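Local coordinates for guanine nucleotide exchange protein (Legionella pneumophila, PDB 1XSZ), which probably acts as a guanine nucleotide exchange factor for ADP-ribosylation factor (Arf), with a cap lying over the active site, at residues Ser88-Leu93 with Lys192-Asn197; Tyr135-Gln140 with Lys180-Leu185; Lys325-Tyr328 with Asp334-Lys337; Val296-Gly301 with Ala315-Pro320. All coordinates share one frame; numbering follows the deposited sequence. Where two conformers were deposited one is given.

Contact 1: residues Ser88-Leu93 with Lys192-Asn197; sequences SFVEGL and KPFELN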
loop_
_atom_site.group_PDB
_atom_site.type_symbol
_atom_site.label_atom_id
_atom_site.label_comp_id
_atom_site.label_asym_id
_atom_site.label_seq_id
_atom_site.Cartn_x
_atom_site.Cartn_y
_atom_site.Cartn_z
ATOM N N SER A 88 20.637 1.309 -15.683
ATOM C CA SER A 88 20.913 -0.025 -15.170
ATOM C C SER A 88 19.653 -0.434 -14.404
ATOM O O SER A 88 18.746 0.380 -14.197
ATOM C CB SER A 88 22.097 0.007 -14.207
ATOM O OG SER A 88 21.742 0.671 -13.005
ATOM N N PHE A 89 19.598 -1.690 -13.974
ATOM C CA PHE A 89 18.440 -2.175 -13.230
ATOM C C PHE A 89 18.249 -1.390 -11.934
ATOM O O PHE A 89 17.145 -0.930 -11.637
ATOM C CB PHE A 89 18.605 -3.659 -12.896
ATOM C CG PHE A 89 17.474 -4.221 -12.082
ATOM C CD1 PHE A 89 16.283 -4.596 -12.691
ATOM C CD2 PHE A 89 17.585 -4.335 -10.700
ATOM C CE1 PHE A 89 15.212 -5.079 -11.943
ATOM C CE2 PHE A 89 16.515 -4.817 -9.941
ATOM C CZ PHE A 89 15.334 -5.188 -10.561
ATOM N N VAL A 90 19.324 -1.237 -11.169
ATOM C CA VAL A 90 19.233 -0.528 -9.902
ATOM C C VAL A 90 18.875 0.934 -10.099
ATOM O O VAL A 90 18.072 1.476 -9.348
ATOM C CB VAL A 90 20.539 -0.667 -9.094
ATOM C CG1 VAL A 90 20.465 0.160 -7.815
ATOM C CG2 VAL A 90 20.752 -2.139 -8.737
ATOM N N GLU A 91 19.451 1.580 -11.108
ATOM C CA GLU A 91 19.139 2.988 -11.331
ATOM C C GLU A 91 17.686 3.150 -11.764
ATOM O O GLU A 91 17.016 4.099 -11.357
ATOM C CB GLU A 91 20.071 3.592 -12.381
ATOM C CG GLU A 91 19.922 5.105 -12.545
ATOM C CD GLU A 91 20.297 5.891 -11.294
ATOM O OE1 GLU A 91 20.178 7.134 -11.319
ATOM O OE2 GLU A 91 20.711 5.278 -10.290
ATOM N N GLY A 92 17.196 2.229 -12.585
ATOM C CA GLY A 92 15.811 2.303 -13.018
ATOM C C GLY A 92 14.880 2.152 -11.828
ATOM O O GLY A 92 13.912 2.902 -11.682
ATOM N N LEU A 93 15.174 1.182 -10.969
ATOM C CA LEU A 93 14.343 0.960 -9.791
ATOM C C LEU A 93 14.406 2.176 -8.865
ATOM O O LEU A 93 13.396 2.559 -8.271
ATOM C CB LEU A 93 14.803 -0.306 -9.064
ATOM C CG LEU A 93 14.027 -0.742 -7.816
ATOM C CD1 LEU A 93 12.528 -0.754 -8.079
ATOM C CD2 LEU A 93 14.500 -2.132 -7.412
ATOM N N LYS A 192 24.999 3.519 -3.294
ATOM C CA LYS A 192 23.992 4.570 -3.351
ATOM C C LYS A 192 22.624 4.041 -2.928
ATOM O O LYS A 192 21.945 3.370 -3.700
ATOM C CB LYS A 192 23.928 5.121 -4.778
ATOM C CG LYS A 192 23.016 6.323 -4.961
ATOM C CD LYS A 192 23.054 6.803 -6.406
ATOM C CE LYS A 192 22.159 8.009 -6.614
ATOM N NZ LYS A 192 22.243 8.517 -8.013
ATOM N N PRO A 193 22.208 4.345 -1.694
ATOM C CA PRO A 193 20.909 3.876 -1.213
ATOM C C PRO A 193 19.751 4.416 -2.041
ATOM O O PRO A 193 19.896 5.394 -2.783
ATOM C CB PRO A 193 20.852 4.409 0.218
ATOM C CG PRO A 193 22.299 4.516 0.614
ATOM C CD PRO A 193 22.933 5.069 -0.633
ATOM N N PHE A 194 18.604 3.760 -1.930
ATOM C CA PHE A 194 17.402 4.220 -2.610
ATOM C C PHE A 194 16.873 5.449 -1.880
ATOM O O PHE A 194 17.132 5.630 -0.692
ATOM C CB PHE A 194 16.286 3.169 -2.557
ATOM C CG PHE A 194 16.460 2.024 -3.513
ATOM C CD1 PHE A 194 16.863 2.240 -4.828
ATOM C CD2 PHE A 194 16.158 0.727 -3.113
ATOM C CE1 PHE A 194 16.960 1.181 -5.728
ATOM C CE2 PHE A 194 16.251 -0.336 -4.005
ATOM C CZ PHE A 194 16.653 -0.109 -5.317
ATOM N N GLU A 195 16.145 6.291 -2.603
ATOM C CA GLU A 195 15.506 7.450 -1.991
ATOM C C GLU A 195 14.066 6.976 -1.809
ATOM O O GLU A 195 13.355 6.734 -2.784
ATOM C CB GLU A 195 15.538 8.671 -2.913
ATOM C CG GLU A 195 14.838 9.881 -2.298
ATOM C CD GLU A 195 14.829 11.098 -3.202
ATOM O OE1 GLU A 195 15.911 11.492 -3.679
ATOM O OE2 GLU A 195 13.738 11.667 -3.425
ATOM N N LEU A 196 13.645 6.825 -0.560
ATOM C CA LEU A 196 12.301 6.341 -0.266
ATOM C C LEU A 196 11.521 7.353 0.553
ATOM O O LEU A 196 11.892 7.670 1.685
ATOM C CB LEU A 196 12.384 5.017 0.496
ATOM C CG LEU A 196 13.186 3.904 -0.181
ATOM C CD1 LEU A 196 13.342 2.734 0.788
ATOM C CD2 LEU A 196 12.493 3.470 -1.463
ATOM N N ASN A 197 10.443 7.860 -0.029
ATOM C CA ASN A 197 9.602 8.846 0.637
ATOM C C ASN A 197 8.205 8.258 0.803
ATOM O O ASN A 197 7.438 8.181 -0.153
ATOM C CB ASN A 197 9.550 10.125 -0.207
ATOM C CG ASN A 197 10.932 10.699 -0.486
ATOM O OD1 ASN A 197 11.271 11.012 -1.630
ATOM N ND2 ASN A 197 11.734 10.843 0.558
#
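Two groups hold Ser88 OG: the backbone N of Glu91, the residue whose carboxylate approaches Lys192, and the carboxylate of Glu188. The bond from Glu91 N is 3.1 Å long and fairly straight, at 163°. Serine suits this place because its short hydroxyl can fold back onto an amide that the first turn of a helix leaves without a backbone carbonyl. Beyond the cap the contact is apolar and centres on Phe194. Its chi1 of -77° sets CG beside its own backbone N, so that the far end of the ring reaches the helix. There CZ lies 3.6 Å from Leu93 CD2, an oblique approach in which the branched leucine also brings CG close. The neighbouring corner, CE1, comes 3.8 Å from Val90 O, which sits at the ring edge near its plane, while Val90 CG1 packs more loosely beside it. The ammonium of Lys192 and the carboxylate of Glu91, in one of its two conformers, probably attract only weakly, OE1 and NZ being 4.1 Å apart, beyond a salt bridge. This is an N-capped helix of the all-helical Sec7 fold, flanked by a ring from the extended segment after helix 179-191.

Contact 2: residues Tyr135-Gln140 with Lys180-Leu185; sequences YLLAFQ and KFLEEL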
loop_
_atom_site.group_PDB
_atom_site.type_symbol
_atom_site.label_atom_id
_atom_site.label_comp_id
_atom_site.label_asym_id
_atom_site.label_seq_id
_atom_site.Cartn_x
_atom_site.Cartn_y
_atom_site.Cartn_z
ATOM N N TYR A 135 10.854 -9.129 -10.936
ATOM C CA TYR A 135 10.172 -8.875 -9.667
ATOM C C TYR A 135 11.030 -9.398 -8.514
ATOM O O TYR A 135 11.223 -8.713 -7.505
ATOM C CB TYR A 135 8.799 -9.559 -9.668
ATOM C CG TYR A 135 8.068 -9.514 -8.341
ATOM C CD1 TYR A 135 7.626 -8.306 -7.800
ATOM C CD2 TYR A 135 7.811 -10.686 -7.636
ATOM C CE1 TYR A 135 6.940 -8.275 -6.582
ATOM C CE2 TYR A 135 7.130 -10.669 -6.424
ATOM C CZ TYR A 135 6.695 -9.461 -5.904
ATOM O OH TYR A 135 6.007 -9.456 -4.712
ATOM N N LEU A 136 11.543 -10.616 -8.651
ATOM C CA LEU A 136 12.397 -11.185 -7.615
ATOM C C LEU A 136 13.602 -10.269 -7.383
ATOM O O LEU A 136 13.945 -9.953 -6.244
ATOM C CB LEU A 136 12.883 -12.584 -8.020
ATOM C CG LEU A 136 13.955 -13.194 -7.107
ATOM C CD1 LEU A 136 13.379 -13.433 -5.720
ATOM C CD2 LEU A 136 14.462 -14.498 -7.707
ATOM N N LEU A 137 14.242 -9.844 -8.466
ATOM C CA LEU A 137 15.403 -8.972 -8.362
ATOM C C LEU A 137 15.029 -7.660 -7.676
ATOM O O LEU A 137 15.773 -7.158 -6.833
ATOM C CB LEU A 137 15.963 -8.677 -9.753
ATOM C CG LEU A 137 17.455 -8.367 -9.844
ATOM C CD1 LEU A 137 18.274 -9.581 -9.415
ATOM C CD2 LEU A 137 17.784 -7.991 -11.275
ATOM N N ALA A 138 13.873 -7.113 -8.042
ATOM C CA ALA A 138 13.411 -5.861 -7.462
ATOM C C ALA A 138 13.183 -5.943 -5.960
ATOM O O ALA A 138 13.716 -5.115 -5.217
ATOM C CB ALA A 138 12.141 -5.387 -8.165
ATOM N N PHE A 139 12.415 -6.929 -5.495
ATOM C CA PHE A 139 12.181 -6.973 -4.062
ATOM C C PHE A 139 13.412 -7.424 -3.283
ATOM O O PHE A 139 13.605 -7.010 -2.143
ATOM C CB PHE A 139 10.874 -7.740 -3.713
ATOM C CG PHE A 139 10.964 -9.243 -3.744
ATOM C CD1 PHE A 139 11.673 -9.936 -2.771
ATOM C CD2 PHE A 139 10.231 -9.970 -4.685
ATOM C CE1 PHE A 139 11.645 -11.333 -2.719
ATOM C CE2 PHE A 139 10.197 -11.369 -4.642
ATOM C CZ PHE A 139 10.905 -12.047 -3.655
ATOM N N GLN A 140 14.280 -8.224 -3.899
ATOM C CA GLN A 140 15.508 -8.624 -3.221
ATOM C C GLN A 140 16.389 -7.374 -3.069
ATOM O O GLN A 140 17.014 -7.174 -2.032
ATOM C CB GLN A 140 16.253 -9.701 -4.024
ATOM C CG GLN A 140 15.616 -11.085 -3.995
ATOM C CD GLN A 140 15.728 -11.765 -2.643
ATOM O OE1 GLN A 140 16.690 -11.558 -1.909
ATOM N NE2 GLN A 140 14.752 -12.603 -2.322
ATOM N N LYS A 180 28.292 -11.682 -12.643
ATOM C CA LYS A 180 28.788 -10.315 -12.728
ATOM C C LYS A 180 27.661 -9.294 -12.686
ATOM O O LYS A 180 27.872 -8.136 -12.321
ATOM C CB LYS A 180 29.635 -10.144 -13.992
ATOM C CG LYS A 180 30.819 -11.105 -14.040
ATOM C CD LYS A 180 31.595 -11.078 -12.729
ATOM C CE LYS A 180 32.560 -12.246 -12.623
ATOM N NZ LYS A 180 33.228 -12.287 -11.293
ATOM N N PHE A 181 26.464 -9.722 -13.061
ATOM C CA PHE A 181 25.310 -8.839 -13.018
ATOM C C PHE A 181 24.955 -8.627 -11.546
ATOM O O PHE A 181 24.724 -7.498 -11.101
ATOM C CB PHE A 181 24.128 -9.471 -13.752
ATOM C CG PHE A 181 22.839 -8.725 -13.572
ATOM C CD1 PHE A 181 22.668 -7.457 -14.115
ATOM C CD2 PHE A 181 21.800 -9.284 -12.837
ATOM C CE1 PHE A 181 21.477 -6.754 -13.929
ATOM C CE2 PHE A 181 20.611 -8.592 -12.644
ATOM C CZ PHE A 181 20.448 -7.324 -13.192
ATOM N N LEU A 182 24.923 -9.715 -10.786
ATOM C CA LEU A 182 24.599 -9.620 -9.369
ATOM C C LEU A 182 25.680 -8.874 -8.593
ATOM O O LEU A 182 25.377 -8.139 -7.655
ATOM C CB LEU A 182 24.372 -11.016 -8.774
ATOM C CG LEU A 182 23.108 -11.732 -9.263
ATOM C CD1 LEU A 182 22.934 -13.041 -8.499
ATOM C CD2 LEU A 182 21.891 -10.840 -9.047
ATOM N N GLU A 183 26.938 -9.051 -8.980
ATOM C CA GLU A 183 28.029 -8.362 -8.304
ATOM C C GLU A 183 27.880 -6.855 -8.522
ATOM O O GLU A 183 28.110 -6.049 -7.615
ATOM C CB GLU A 183 29.378 -8.869 -8.835
ATOM C CG GLU A 183 29.687 -10.297 -8.376
ATOM C CD GLU A 183 30.952 -10.873 -8.983
ATOM O OE1 GLU A 183 31.961 -10.142 -9.083
ATOM O OE2 GLU A 183 30.941 -12.071 -9.342
ATOM N N GLU A 184 27.474 -6.481 -9.727
ATOM C CA GLU A 184 27.270 -5.081 -10.065
ATOM C C GLU A 184 26.070 -4.512 -9.302
ATOM O O GLU A 184 26.139 -3.414 -8.751
ATOM C CB GLU A 184 27.052 -4.952 -11.568
ATOM C CG GLU A 184 26.345 -3.696 -11.988
ATOM C CD GLU A 184 26.119 -3.659 -13.475
ATOM O OE1 GLU A 184 26.130 -4.741 -14.106
ATOM O OE2 GLU A 184 25.918 -2.556 -14.007
ATOM N N LEU A 185 24.975 -5.265 -9.277
ATOM C CA LEU A 185 23.764 -4.842 -8.578
ATOM C C LEU A 185 24.078 -4.588 -7.104
ATOM O O LEU A 185 23.710 -3.553 -6.542
ATOM C CB LEU A 185 22.686 -5.926 -8.717
ATOM C CG LEU A 185 21.321 -5.711 -8.060
ATOM C CD1 LEU A 185 20.306 -6.627 -8.716
ATOM C CD2 LEU A 185 21.400 -5.988 -6.558
#
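The ring of Phe181 meets Leu137 at its edge, with CD2 of the leucine close to the ring plane; Leu137 has two conformers, and the very close approach of this one to the ring is doubtful. Two other rings meet within helix 131-149. Tyr135 has Phe139 CD2 over one face, 3.6 Å above the plane and offset toward the rim, while Phe139 carries Leu136 O over the centre of one face and Tyr135 CD2 at its edge. Across the contact Leu137 CG meets Leu185 CD1 tip to tip at 3.5 Å, and Leu137 CD1 lies 3.8 Å from Leu182 CD2, the two side chains crossing at a slant; both distances belong to the one modelled conformer and call for caution. At Leu182 a chi1 of -69° sets CG beside the backbone N, and CD2, the branch not anti to CA, reaches Leu137. The axes of the two short segments come no nearer than 12.7 Å, crossing at -31°, a wide spacing that long branched side chains must span, and Phe89 of helix 89-98 also packs on Leu137. Lys180 NZ makes a salt bridge with Glu183 OE2, 3.0 Å long. Tyr135 OH bonds to Asp110, Lys251 and Trp253, and Phe139 stacks on Trp253, which joins this helix to the capping domain. Between the two helices the attraction is hydrophobic and dispersive, favouring shape over direction.

Contact 3: residues Lys325-Tyr328 with Asp334-Lys337; sequences KATY and DLIK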
loop_
_atom_site.group_PDB
_atom_site.type_symbol
_atom_site.label_atom_id
_atom_site.label_comp_id
_atom_site.label_asym_id
_atom_site.label_seq_id
_atom_site.Cartn_x
_atom_site.Cartn_y
_atom_site.Cartn_z
ATOM N N LYS A 325 -8.071 9.153 7.974
ATOM C CA LYS A 325 -7.788 9.670 6.639
ATOM C C LYS A 325 -8.853 9.180 5.676
ATOM O O LYS A 325 -9.306 8.041 5.755
ATOM C CB LYS A 325 -6.404 9.216 6.164
ATOM C CG LYS A 325 -5.911 9.932 4.907
ATOM C CD LYS A 325 -4.534 9.421 4.498
ATOM C CE LYS A 325 -3.839 10.405 3.570
ATOM N NZ LYS A 325 -2.460 9.952 3.245
ATOM N N ALA A 326 -9.259 10.054 4.763
ATOM C CA ALA A 326 -10.271 9.705 3.783
ATOM C C ALA A 326 -9.848 8.522 2.921
ATOM O O ALA A 326 -8.659 8.254 2.748
ATOM C CB ALA A 326 -10.545 10.906 2.881
ATOM N N THR A 327 -10.829 7.794 2.404
ATOM C CA THR A 327 -10.538 6.703 1.488
ATOM C C THR A 327 -11.012 7.252 0.150
ATOM O O THR A 327 -11.556 8.352 0.081
ATOM C CB THR A 327 -11.329 5.411 1.794
ATOM O OG1 THR A 327 -12.728 5.650 1.610
ATOM C CG2 THR A 327 -11.057 4.932 3.212
ATOM N N TYR A 328 -10.808 6.494 -0.916
ATOM C CA TYR A 328 -11.235 6.945 -2.233
ATOM C C TYR A 328 -12.744 7.184 -2.269
ATOM O O TYR A 328 -13.225 8.051 -2.996
ATOM C CB TYR A 328 -10.853 5.898 -3.282
ATOM C CG TYR A 328 -11.037 6.352 -4.713
ATOM C CD1 TYR A 328 -10.229 7.351 -5.256
ATOM C CD2 TYR A 328 -12.000 5.763 -5.532
ATOM C CE1 TYR A 328 -10.369 7.751 -6.585
ATOM C CE2 TYR A 328 -12.151 6.157 -6.866
ATOM C CZ TYR A 328 -11.330 7.148 -7.382
ATOM O OH TYR A 328 -11.443 7.533 -8.703
ATOM N N ASP A 334 -16.830 11.593 7.417
ATOM C CA ASP A 334 -17.761 10.486 7.575
ATOM C C ASP A 334 -17.135 9.359 8.394
ATOM O O ASP A 334 -17.821 8.704 9.175
ATOM C CB ASP A 334 -18.235 9.990 6.208
ATOM C CG ASP A 334 -19.099 11.017 5.494
ATOM O OD1 ASP A 334 -20.061 11.518 6.116
ATOM O OD2 ASP A 334 -18.818 11.326 4.319
ATOM N N LEU A 335 -15.834 9.142 8.233
ATOM C CA LEU A 335 -15.143 8.105 9.000
ATOM C C LEU A 335 -15.098 8.495 10.476
ATOM O O LEU A 335 -15.298 7.662 11.360
ATOM C CB LEU A 335 -13.713 7.921 8.482
ATOM C CG LEU A 335 -13.564 7.389 7.055
ATOM C CD1 LEU A 335 -12.105 7.463 6.616
ATOM C CD2 LEU A 335 -14.067 5.964 7.007
ATOM N N ILE A 336 -14.821 9.766 10.741
ATOM C CA ILE A 336 -14.747 10.263 12.106
ATOM C C ILE A 336 -16.115 10.208 12.780
ATOM O O ILE A 336 -16.229 9.743 13.915
ATOM C CB ILE A 336 -14.188 11.703 12.117
ATOM C CG1 ILE A 336 -12.688 11.662 11.810
ATOM C CG2 ILE A 336 -14.432 12.363 13.473
ATOM C CD1 ILE A 336 -12.092 13.007 11.405
ATOM N N LYS A 337 -17.155 10.658 12.085
ATOM C CA LYS A 337 -18.489 10.627 12.671
ATOM C C LYS A 337 -18.952 9.203 12.961
ATOM O O LYS A 337 -19.527 8.936 14.014
ATOM C CB LYS A 337 -19.491 11.340 11.760
ATOM C CG LYS A 337 -19.342 12.855 11.789
ATOM C CD LYS A 337 -20.414 13.556 10.969
ATOM C CE LYS A 337 -20.221 13.336 9.484
ATOM N NZ LYS A 337 -21.193 14.145 8.693
#
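Leu335 points its CB from helix 332-351 toward the segment Lys325-Thr327, and the rest of the side chain continues that way. With chi1 at -65°, CG lies beside the leucine's own backbone N; it makes no close contact with the segment itself but splits there into two methyls. CD1 does the touching. It comes within 3.0 Å of Lys325 O, tight for a methyl against a carbonyl oxygen, lies 4.1 Å from Ala326 CA, and grazes Thr327 CG2 at 4.4 Å. CD2 turns instead to Pro300 on strand 295-300. Leucine suits the place because its forked end can meet two neighbours at once, the turn after strand 323-325 and Pro300, and the small Ala326 probably helps the backbone come near. Thr327 OG1 accepts from Tyr330 N, and more weakly from Asp329 N, bracing the turn that leads into the helix. The chain of Lys325 stretches away from Leu335 so that NZ forms a salt bridge with Glu58 and bonds to Thr201 O. The contact thus closes the short connection from one of the sheet's two edge strands, 323-325, to helix 332-351, and Leu335 sits between that connection and the end of strand 295-300.

Contact 4: residues Val296-Gly301 with Ala315-Pro320; sequences VIIQPG and ADFSSP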
loop_
_atom_site.group_PDB
_atom_site.type_symbol
_atom_site.label_atom_id
_atom_site.label_comp_id
_atom_site.label_asym_id
_atom_site.label_seq_id
_atom_site.Cartn_x
_atom_site.Cartn_y
_atom_site.Cartn_z
ATOM N N VAL A 296 -2.267 -1.000 13.104
ATOM C CA VAL A 296 -3.461 -1.673 12.633
ATOM C C VAL A 296 -4.139 -0.638 11.740
ATOM O O VAL A 296 -4.375 0.495 12.164
ATOM C CB VAL A 296 -4.408 -2.077 13.780
ATOM C CG1 VAL A 296 -5.695 -2.659 13.202
ATOM C CG2 VAL A 296 -3.721 -3.100 14.690
ATOM N N ILE A 297 -4.411 -1.011 10.495
ATOM C CA ILE A 297 -5.055 -0.115 9.543
ATOM C C ILE A 297 -6.384 -0.745 9.150
ATOM O O ILE A 297 -6.421 -1.867 8.634
ATOM C CB ILE A 297 -4.178 0.102 8.282
ATOM C CG1 ILE A 297 -2.835 0.726 8.681
ATOM C CG2 ILE A 297 -4.910 0.999 7.295
ATOM C CD1 ILE A 297 -1.852 0.890 7.529
ATOM N N ILE A 298 -7.472 -0.020 9.399
ATOM C CA ILE A 298 -8.820 -0.498 9.113
ATOM C C ILE A 298 -9.461 0.375 8.050
ATOM O O ILE A 298 -9.545 1.594 8.210
ATOM C CB ILE A 298 -9.682 -0.463 10.396
ATOM C CG1 ILE A 298 -9.004 -1.295 11.486
ATOM C CG2 ILE A 298 -11.079 -0.981 10.106
ATOM C CD1 ILE A 298 -9.710 -1.258 12.834
ATOM N N GLN A 299 -9.917 -0.247 6.969
ATOM C CA GLN A 299 -10.517 0.492 5.866
ATOM C C GLN A 299 -11.856 -0.069 5.427
ATOM O O GLN A 299 -12.000 -1.273 5.233
ATOM C CB GLN A 299 -9.568 0.488 4.664
ATOM C CG GLN A 299 -8.201 1.066 4.968
ATOM C CD GLN A 299 -7.194 0.833 3.860
ATOM O OE1 GLN A 299 -7.339 -0.083 3.048
ATOM N NE2 GLN A 299 -6.150 1.647 3.837
ATOM N N PRO A 300 -12.857 0.799 5.266
ATOM C CA PRO A 300 -14.172 0.324 4.828
ATOM C C PRO A 300 -14.163 0.109 3.318
ATOM O O PRO A 300 -13.453 0.810 2.593
ATOM C CB PRO A 300 -15.103 1.459 5.240
ATOM C CG PRO A 300 -14.231 2.676 5.065
ATOM C CD PRO A 300 -12.894 2.229 5.622
ATOM N N GLY A 301 -14.943 -0.863 2.854
ATOM C CA GLY A 301 -15.030 -1.129 1.431
ATOM C C GLY A 301 -15.962 -0.133 0.771
ATOM O O GLY A 301 -16.500 0.750 1.439
ATOM N N ALA A 315 -13.611 1.027 16.788
ATOM C CA ALA A 315 -14.121 1.437 18.090
ATOM C C ALA A 315 -14.018 0.352 19.154
ATOM O O ALA A 315 -14.039 0.658 20.345
ATOM C CB ALA A 315 -15.565 1.896 17.961
ATOM N N ASP A 316 -13.900 -0.907 18.734
ATOM C CA ASP A 316 -13.805 -2.011 19.685
ATOM C C ASP A 316 -12.472 -2.070 20.427
ATOM O O ASP A 316 -12.348 -2.767 21.434
ATOM C CB ASP A 316 -14.079 -3.346 18.985
ATOM C CG ASP A 316 -15.563 -3.640 18.857
ATOM O OD1 ASP A 316 -16.372 -2.928 19.496
ATOM O OD2 ASP A 316 -15.929 -4.587 18.132
ATOM N N PHE A 317 -11.467 -1.353 19.933
ATOM C CA PHE A 317 -10.175 -1.315 20.606
ATOM C C PHE A 317 -10.261 -0.334 21.768
ATOM O O PHE A 317 -10.953 0.679 21.675
ATOM C CB PHE A 317 -9.067 -0.786 19.681
ATOM C CG PHE A 317 -8.578 -1.767 18.656
ATOM C CD1 PHE A 317 -9.264 -1.956 17.462
ATOM C CD2 PHE A 317 -7.399 -2.471 18.870
ATOM C CE1 PHE A 317 -8.780 -2.826 16.493
ATOM C CE2 PHE A 317 -6.908 -3.344 17.904
ATOM C CZ PHE A 317 -7.602 -3.518 16.714
ATOM N N SER A 318 -9.562 -0.631 22.858
ATOM C CA SER A 318 -9.536 0.283 23.991
ATOM C C SER A 318 -8.625 1.413 23.532
ATOM O O SER A 318 -8.858 2.588 23.821
ATOM C CB SER A 318 -8.940 -0.398 25.224
ATOM O OG SER A 318 -8.805 0.518 26.296
ATOM N N SER A 319 -7.583 1.028 22.801
ATOM C CA SER A 319 -6.613 1.968 22.258
ATOM C C SER A 319 -7.294 2.965 21.331
ATOM O O SER A 319 -8.239 2.627 20.622
ATOM C CB SER A 319 -5.538 1.211 21.475
ATOM O OG SER A 319 -4.732 2.100 20.723
ATOM N N PRO A 320 -6.817 4.217 21.330
ATOM C CA PRO A 320 -7.390 5.254 20.475
ATOM C C PRO A 320 -6.916 5.103 19.036
ATOM O O PRO A 320 -6.002 4.329 18.743
ATOM C CB PRO A 320 -6.867 6.535 21.106
ATOM C CG PRO A 320 -5.500 6.129 21.568
ATOM C CD PRO A 320 -5.762 4.770 22.198
#
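Apolar contacts carry this meeting, and all of them are made by the far end of one ring. Phe317 CZ lies 4.1 Å from Val296 CG1, the two side chains reaching out from opposite directions. The adjacent ring atom, Phe317 CE1, is 4.1 Å from Ile298 CD1, and these side chains slant past one another. In both cases the methyl approaches the ring obliquely. The chi1 of -76° at Phe317 directs the ring away from its loop and onto the strand. Ile298 meets it with an extended arm, chi2 176°, that pushes CD1 outward, whereas the shorter Val296 needs only its CG1. Residues two apart on a strand point to the same side; here both are beta-branched, a type common in strands, and together they offer an apolar patch to the ring. Leu221 of helix 216-224 packs on both Phe317 and Val296. Main-chain hydrogen bonding defines the setting: strand 295-300 belongs to the antiparallel sheet of the capping domain, where Val296 and Ile298 pair with Leu207 and Tyr205 of strand 204-208, and Ile297 and Gln299 with Gln278 and Thr276 of strand 274-280. Polar bonds secure the loop after helix 306-315 separately, Asp316 OD2 bonding to Gly238 N and Asp215 OD2 receiving Ser319 N.

The four contacts form two pairs. Contacts 1 and 2 lie 12 Å apart, centre to centre, in the helical Sec7 domain and share a core: Phe89 packs on Leu137 and Ala138, and Val90 on Leu185. Along the chain, both segments of contact 2 fall between those of contact 1. Contact 4 comes next, then contact 3, both in the capping domain and again 12 Å apart, joined through Pro300, which touches Leu335 and Thr327. The two pairs nowhere touch, their centres 34 to 40 Å apart. Each domain thus has its own core, and contacts such as Tyr135 with Trp253 join them, consistent with a domain that caps the Sec7 active site.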